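Local coordinates for serpin B3 (Homo sapiens, PDB 4ZK3), which is a serpin, also known as squamous cell carcinoma antigen 1, that probably inhibits proteases and is linked to the Pso p27 aggregates of psoriasis, at residues I210-F221 / M275-R286. Sequence-based numbering, arbitrary orientation.
Sequences IQMMRQYTSFHF and MRETRVDLHLPR
Over one face of the His283 imidazole lies the aliphatic part of Arg214, whose CD sits 3.6 Å from the ring centroid in a CH-pi contact, 14° off the ring normal. The two side chains run side by side; the Arg214 chain bends at chi3 (-73°), and its guanidinium plane lies 66° from that of the ring; His283 also stacks with the ring of His364. On His220, a carboxylate oxygen takes the corresponding place: OE1 of Glu277 stands over the ring, 3.1 Å from NE2, but the angle is poor for a hydrogen bond, and ND1 bonds instead to Glu233. The Phe219 ring has Val280 CB at its edge, while its CE2 meets Leu282 CD2 at 3.5 Å. Segments 210-221 and 275-286 lie on neighbouring antiparallel strands of a twisted sheet, consistent with beta-sheet C of the serpin fold, where 361-364 pairs with 276-294 on the flank away from 206-224. Backbone bonds run from Arg286 N to Gln211 O at one end to Arg276 N to Phe221 O at the other. Arg276 O is gripped twice, by Phe221 N and by Thr278 OG1 (2.7 Å), from opposite faces of its carbonyl plane. Beyond His283, Met212 bends at chi2 and chi3 and brings SD to 3.4 Å from Pro285 N; Ile210 CD1 packs tightly on Pro285 CB at 3.5 Å. One water bridges Gln211 N and Arg286 O.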
loop_
_atom_site.group_PDB
_atom_site.type_symbol
_atom_site.label_atom_id
_atom_site.label_comp_id
_atom_site.label_asym_id
_atom_site.label_seq_id
_atom_site.Cartn_x
_atom_site.Cartn_y
_atom_site.Cartn_z
ATOM N N ILE A 210 -9.558 15.984 -18.636
ATOM C CA ILE A 210 -9.835 15.301 -17.397
ATOM C C ILE A 210 -11.190 15.788 -16.887
ATOM O O ILE A 210 -11.609 16.922 -17.135
ATOM C CB ILE A 210 -8.715 15.576 -16.324
ATOM C CG1 ILE A 210 -8.531 14.341 -15.447
ATOM C CG2 ILE A 210 -9.040 16.868 -15.529
ATOM C CD1 ILE A 210 -7.318 14.358 -14.541
ATOM N N GLN A 211 -11.887 14.949 -16.140
ATOM C CA GLN A 211 -13.127 15.376 -15.519
ATOM C C GLN A 211 -12.788 15.922 -14.129
ATOM O O GLN A 211 -12.286 15.189 -13.243
ATOM C CB GLN A 211 -14.117 14.223 -15.464
ATOM C CG GLN A 211 -14.558 13.707 -16.836
ATOM C CD GLN A 211 -15.387 14.752 -17.582
ATOM O OE1 GLN A 211 -14.936 15.306 -18.590
ATOM N NE2 GLN A 211 -16.540 15.083 -17.041
ATOM N N MET A 212 -13.026 17.209 -13.927
ATOM C CA MET A 212 -12.663 17.867 -12.664
ATOM C C MET A 212 -13.828 18.050 -11.738
ATOM O O MET A 212 -14.767 18.750 -12.061
ATOM C CB MET A 212 -11.997 19.245 -12.910
ATOM C CG MET A 212 -11.419 19.872 -11.616
ATOM S SD MET A 212 -9.968 18.926 -11.053
ATOM C CE MET A 212 -8.741 19.392 -12.243
ATOM N N MET A 213 -13.754 17.459 -10.540
ATOM C CA MET A 213 -14.827 17.621 -9.575
ATOM C C MET A 213 -14.531 18.875 -8.764
ATOM O O MET A 213 -13.370 19.250 -8.577
ATOM C CB MET A 213 -14.959 16.416 -8.636
ATOM C CG MET A 213 -14.867 15.052 -9.302
ATOM S SD MET A 213 -15.011 13.712 -8.095
ATOM C CE MET A 213 -13.610 13.981 -6.993
ATOM N N ARG A 214 -15.559 19.511 -8.267
ATOM C CA ARG A 214 -15.411 20.842 -7.667
ATOM C C ARG A 214 -16.394 20.969 -6.530
ATOM O O ARG A 214 -17.515 20.509 -6.645
ATOM C CB ARG A 214 -15.671 21.932 -8.687
ATOM C CG ARG A 214 -14.771 21.805 -9.926
ATOM C CD ARG A 214 -14.801 22.952 -10.953
ATOM N NE ARG A 214 -16.013 22.986 -11.737
ATOM C CZ ARG A 214 -17.132 23.601 -11.365
ATOM N NH1 ARG A 214 -17.206 24.202 -10.184
ATOM N NH2 ARG A 214 -18.199 23.606 -12.163
ATOM N N GLN A 215 -15.925 21.525 -5.411
ATOM C CA GLN A 215 -16.761 21.851 -4.289
ATOM C C GLN A 215 -16.046 22.902 -3.435
ATOM O O GLN A 215 -14.831 23.029 -3.506
ATOM C CB GLN A 215 -17.108 20.612 -3.442
ATOM C CG GLN A 215 -15.964 20.062 -2.583
ATOM C CD GLN A 215 -16.408 18.927 -1.670
ATOM O OE1 GLN A 215 -16.077 17.762 -1.897
ATOM N NE2 GLN A 215 -17.191 19.250 -0.662
ATOM N N TYR A 216 -16.851 23.648 -2.680
ATOM C CA TYR A 216 -16.434 24.764 -1.822
ATOM C C TYR A 216 -16.915 24.340 -0.466
ATOM O O TYR A 216 -18.102 24.112 -0.282
ATOM C CB TYR A 216 -17.122 26.095 -2.216
ATOM C CG TYR A 216 -16.583 27.347 -1.502
ATOM C CD1 TYR A 216 -15.473 28.024 -2.003
ATOM C CD2 TYR A 216 -17.199 27.862 -0.338
ATOM C CE1 TYR A 216 -14.972 29.153 -1.371
ATOM C CE2 TYR A 216 -16.701 28.998 0.305
ATOM C CZ TYR A 216 -15.584 29.637 -0.216
ATOM O OH TYR A 216 -15.037 30.757 0.384
ATOM N N THR A 217 -15.990 24.180 0.466
ATOM C CA THR A 217 -16.315 23.693 1.820
ATOM C C THR A 217 -15.098 23.879 2.730
ATOM O O THR A 217 -14.020 24.241 2.259
ATOM C CB THR A 217 -16.807 22.222 1.784
ATOM O OG1 THR A 217 -16.665 21.613 3.070
ATOM C CG2 THR A 217 -16.022 21.445 0.792
ATOM N N SER A 218 -15.280 23.727 4.029
ATOM C CA SER A 218 -14.134 23.879 4.916
ATOM C C SER A 218 -13.468 22.533 5.256
ATOM O O SER A 218 -14.127 21.529 5.483
ATOM C CB SER A 218 -14.505 24.654 6.173
ATOM O OG SER A 218 -14.980 23.786 7.140
ATOM N N PHE A 219 -12.145 22.540 5.264
ATOM C CA PHE A 219 -11.347 21.332 5.408
ATOM C C PHE A 219 -10.177 21.734 6.266
ATOM O O PHE A 219 -9.819 22.903 6.237
ATOM C CB PHE A 219 -10.748 20.957 4.053
ATOM C CG PHE A 219 -11.704 20.364 3.064
ATOM C CD1 PHE A 219 -12.325 19.145 3.302
ATOM C CD2 PHE A 219 -11.908 20.989 1.831
ATOM C CE1 PHE A 219 -13.163 18.599 2.344
ATOM C CE2 PHE A 219 -12.729 20.442 0.879
ATOM C CZ PHE A 219 -13.355 19.247 1.128
ATOM N N HIS A 220 -9.535 20.792 6.949
ATOM C CA HIS A 220 -8.206 21.054 7.521
ATOM C C HIS A 220 -7.196 21.255 6.391
ATOM O O HIS A 220 -7.063 20.440 5.454
ATOM C CB HIS A 220 -7.718 19.928 8.468
ATOM C CG HIS A 220 -8.529 19.810 9.717
ATOM N ND1 HIS A 220 -9.345 18.733 9.980
ATOM C CD2 HIS A 220 -8.687 20.662 10.757
ATOM C CE1 HIS A 220 -9.981 18.929 11.123
ATOM N NE2 HIS A 220 -9.602 20.094 11.612
ATOM N N PHE A 221 -6.474 22.360 6.511
ATOM C CA PHE A 221 -5.636 22.888 5.493
ATOM C C PHE A 221 -4.307 23.410 6.089
ATOM O O PHE A 221 -4.232 23.815 7.245
ATOM C CB PHE A 221 -6.400 23.998 4.738
ATOM C CG PHE A 221 -5.545 24.755 3.768
ATOM C CD1 PHE A 221 -4.728 25.805 4.205
ATOM C CD2 PHE A 221 -5.522 24.411 2.426
ATOM C CE1 PHE A 221 -3.890 26.477 3.339
ATOM C CE2 PHE A 221 -4.685 25.080 1.552
ATOM C CZ PHE A 221 -3.867 26.130 2.006
ATOM N N MET A 275 -2.563 21.792 11.052
ATOM C CA MET A 275 -3.437 22.280 10.021
ATOM C C MET A 275 -4.607 23.036 10.674
ATOM O O MET A 275 -4.809 22.978 11.885
ATOM C CB MET A 275 -3.937 21.086 9.228
ATOM C CG MET A 275 -2.850 20.132 8.772
ATOM S SD MET A 275 -3.469 18.758 7.758
ATOM C CE MET A 275 -4.816 18.126 8.712
ATOM N N ARG A 276 -5.387 23.738 9.856
ATOM C CA ARG A 276 -6.441 24.592 10.361
ATOM C C ARG A 276 -7.660 24.438 9.483
ATOM O O ARG A 276 -7.536 24.361 8.264
ATOM C CB ARG A 276 -5.981 26.081 10.326
ATOM C CG ARG A 276 -4.605 26.351 10.933
ATOM C CD ARG A 276 -4.754 26.219 12.434
ATOM N NE ARG A 276 -3.538 26.374 13.217
ATOM C CZ ARG A 276 -2.858 25.402 13.814
ATOM N NH1 ARG A 276 -3.193 24.124 13.668
ATOM N NH2 ARG A 276 -1.785 25.716 14.540
ATOM N N GLU A 277 -8.838 24.474 10.089
ATOM C CA GLU A 277 -10.083 24.514 9.329
ATOM C C GLU A 277 -10.070 25.803 8.539
ATOM O O GLU A 277 -9.654 26.804 9.065
ATOM C CB GLU A 277 -11.290 24.434 10.256
ATOM C CG GLU A 277 -11.576 23.016 10.721
ATOM C CD GLU A 277 -12.034 22.102 9.577
ATOM O OE1 GLU A 277 -12.048 20.872 9.793
ATOM O OE2 GLU A 277 -12.367 22.600 8.463
ATOM N N THR A 278 -10.414 25.727 7.254
ATOM C CA THR A 278 -10.194 26.780 6.249
ATOM C C THR A 278 -11.144 26.466 5.083
ATOM O O THR A 278 -11.318 25.263 4.720
ATOM C CB THR A 278 -8.747 26.709 5.667
ATOM O OG1 THR A 278 -7.770 26.595 6.710
ATOM C CG2 THR A 278 -8.431 27.911 4.762
ATOM N N ARG A 279 -11.765 27.489 4.492
ATOM C CA ARG A 279 -12.649 27.295 3.316
ATOM C C ARG A 279 -11.867 27.250 2.000
ATOM O O ARG A 279 -11.074 28.144 1.736
ATOM C CB ARG A 279 -13.691 28.396 3.267
ATOM C CG ARG A 279 -14.512 28.475 4.553
ATOM C CD ARG A 279 -15.630 29.507 4.498
ATOM N NE ARG A 279 -15.353 30.618 5.414
ATOM C CZ ARG A 279 -14.715 31.742 5.085
ATOM N NH1 ARG A 279 -14.272 31.947 3.844
ATOM N NH2 ARG A 279 -14.520 32.681 6.007
ATOM N N VAL A 280 -12.084 26.203 1.188
ATOM C CA VAL A 280 -11.277 25.930 -0.044
ATOM C C VAL A 280 -12.158 25.658 -1.345
ATOM O O VAL A 280 -13.126 24.846 -1.137
ATOM C CB VAL A 280 -10.409 24.684 0.335
ATOM C CG1 VAL A 280 -9.521 24.218 -0.819
ATOM C CG2 VAL A 280 -9.561 24.957 1.605
ATOM N N ASP A 281 -11.936 26.323 -2.562
ATOM C CA ASP A 281 -12.470 25.858 -3.978
ATOM C C ASP A 281 -11.504 24.653 -4.055
ATOM O O ASP A 281 -10.318 24.798 -4.410
ATOM C CB ASP A 281 -12.508 26.805 -5.451
ATOM C CG ASP A 281 -13.756 26.372 -6.605
ATOM O OD1 ASP A 281 -14.877 26.176 -6.164
ATOM O OD2 ASP A 281 -13.851 26.169 -7.909
ATOM N N LEU A 282 -11.996 23.472 -3.657
ATOM C CA LEU A 282 -11.272 22.229 -3.952
ATOM C C LEU A 282 -11.682 21.763 -5.338
ATOM O O LEU A 282 -12.832 21.535 -5.568
ATOM C CB LEU A 282 -11.612 21.140 -2.930
ATOM C CG LEU A 282 -11.160 19.696 -3.224
ATOM C CD1 LEU A 282 -9.646 19.635 -3.464
ATOM C CD2 LEU A 282 -11.644 18.857 -2.065
ATOM N N HIS A 283 -10.717 21.659 -6.240
ATOM C CA HIS A 283 -10.904 21.011 -7.539
ATOM C C HIS A 283 -10.049 19.748 -7.486
ATOM O O HIS A 283 -8.787 19.803 -7.348
ATOM C CB HIS A 283 -10.484 21.924 -8.699
ATOM C CG HIS A 283 -11.337 23.170 -8.872
ATOM N ND1 HIS A 283 -11.136 24.043 -9.928
ATOM C CD2 HIS A 283 -12.380 23.676 -8.166
ATOM C CE1 HIS A 283 -11.997 25.045 -9.842
ATOM N NE2 HIS A 283 -12.756 24.861 -8.780
ATOM N N LEU A 284 -10.729 18.603 -7.578
ATOM C CA LEU A 284 -10.093 17.271 -7.549
ATOM C C LEU A 284 -10.596 16.447 -8.717
ATOM O O LEU A 284 -11.790 16.358 -8.916
ATOM C CB LEU A 284 -10.485 16.588 -6.217
ATOM C CG LEU A 284 -9.771 15.268 -5.865
ATOM C CD1 LEU A 284 -8.316 15.499 -5.492
ATOM C CD2 LEU A 284 -10.478 14.522 -4.751
ATOM N N PRO A 285 -9.709 15.871 -9.506
ATOM C CA PRO A 285 -10.152 15.107 -10.672
ATOM C C PRO A 285 -10.731 13.714 -10.303
ATOM O O PRO A 285 -10.403 13.133 -9.265
ATOM C CB PRO A 285 -8.899 14.980 -11.502
ATOM C CG PRO A 285 -7.784 15.031 -10.474
ATOM C CD PRO A 285 -8.254 15.954 -9.409
ATOM N N ARG A 286 -11.647 13.234 -11.131
ATOM C CA ARG A 286 -12.040 11.834 -11.125
ATOM C C ARG A 286 -10.843 11.194 -11.710
ATOM O O ARG A 286 -10.311 11.699 -12.708
ATOM C CB ARG A 286 -13.209 11.577 -12.083
ATOM C CG ARG A 286 -14.509 12.195 -11.657
ATOM C CD ARG A 286 -15.700 11.904 -12.610
ATOM N NE ARG A 286 -15.735 10.530 -13.072
ATOM C CZ ARG A 286 -16.517 9.553 -12.612
ATOM N NH1 ARG A 286 -17.454 9.747 -11.693
ATOM N NH2 ARG A 286 -16.368 8.353 -13.121
HETATM O O HOH W 1 -11.256 12.180 -15.224
#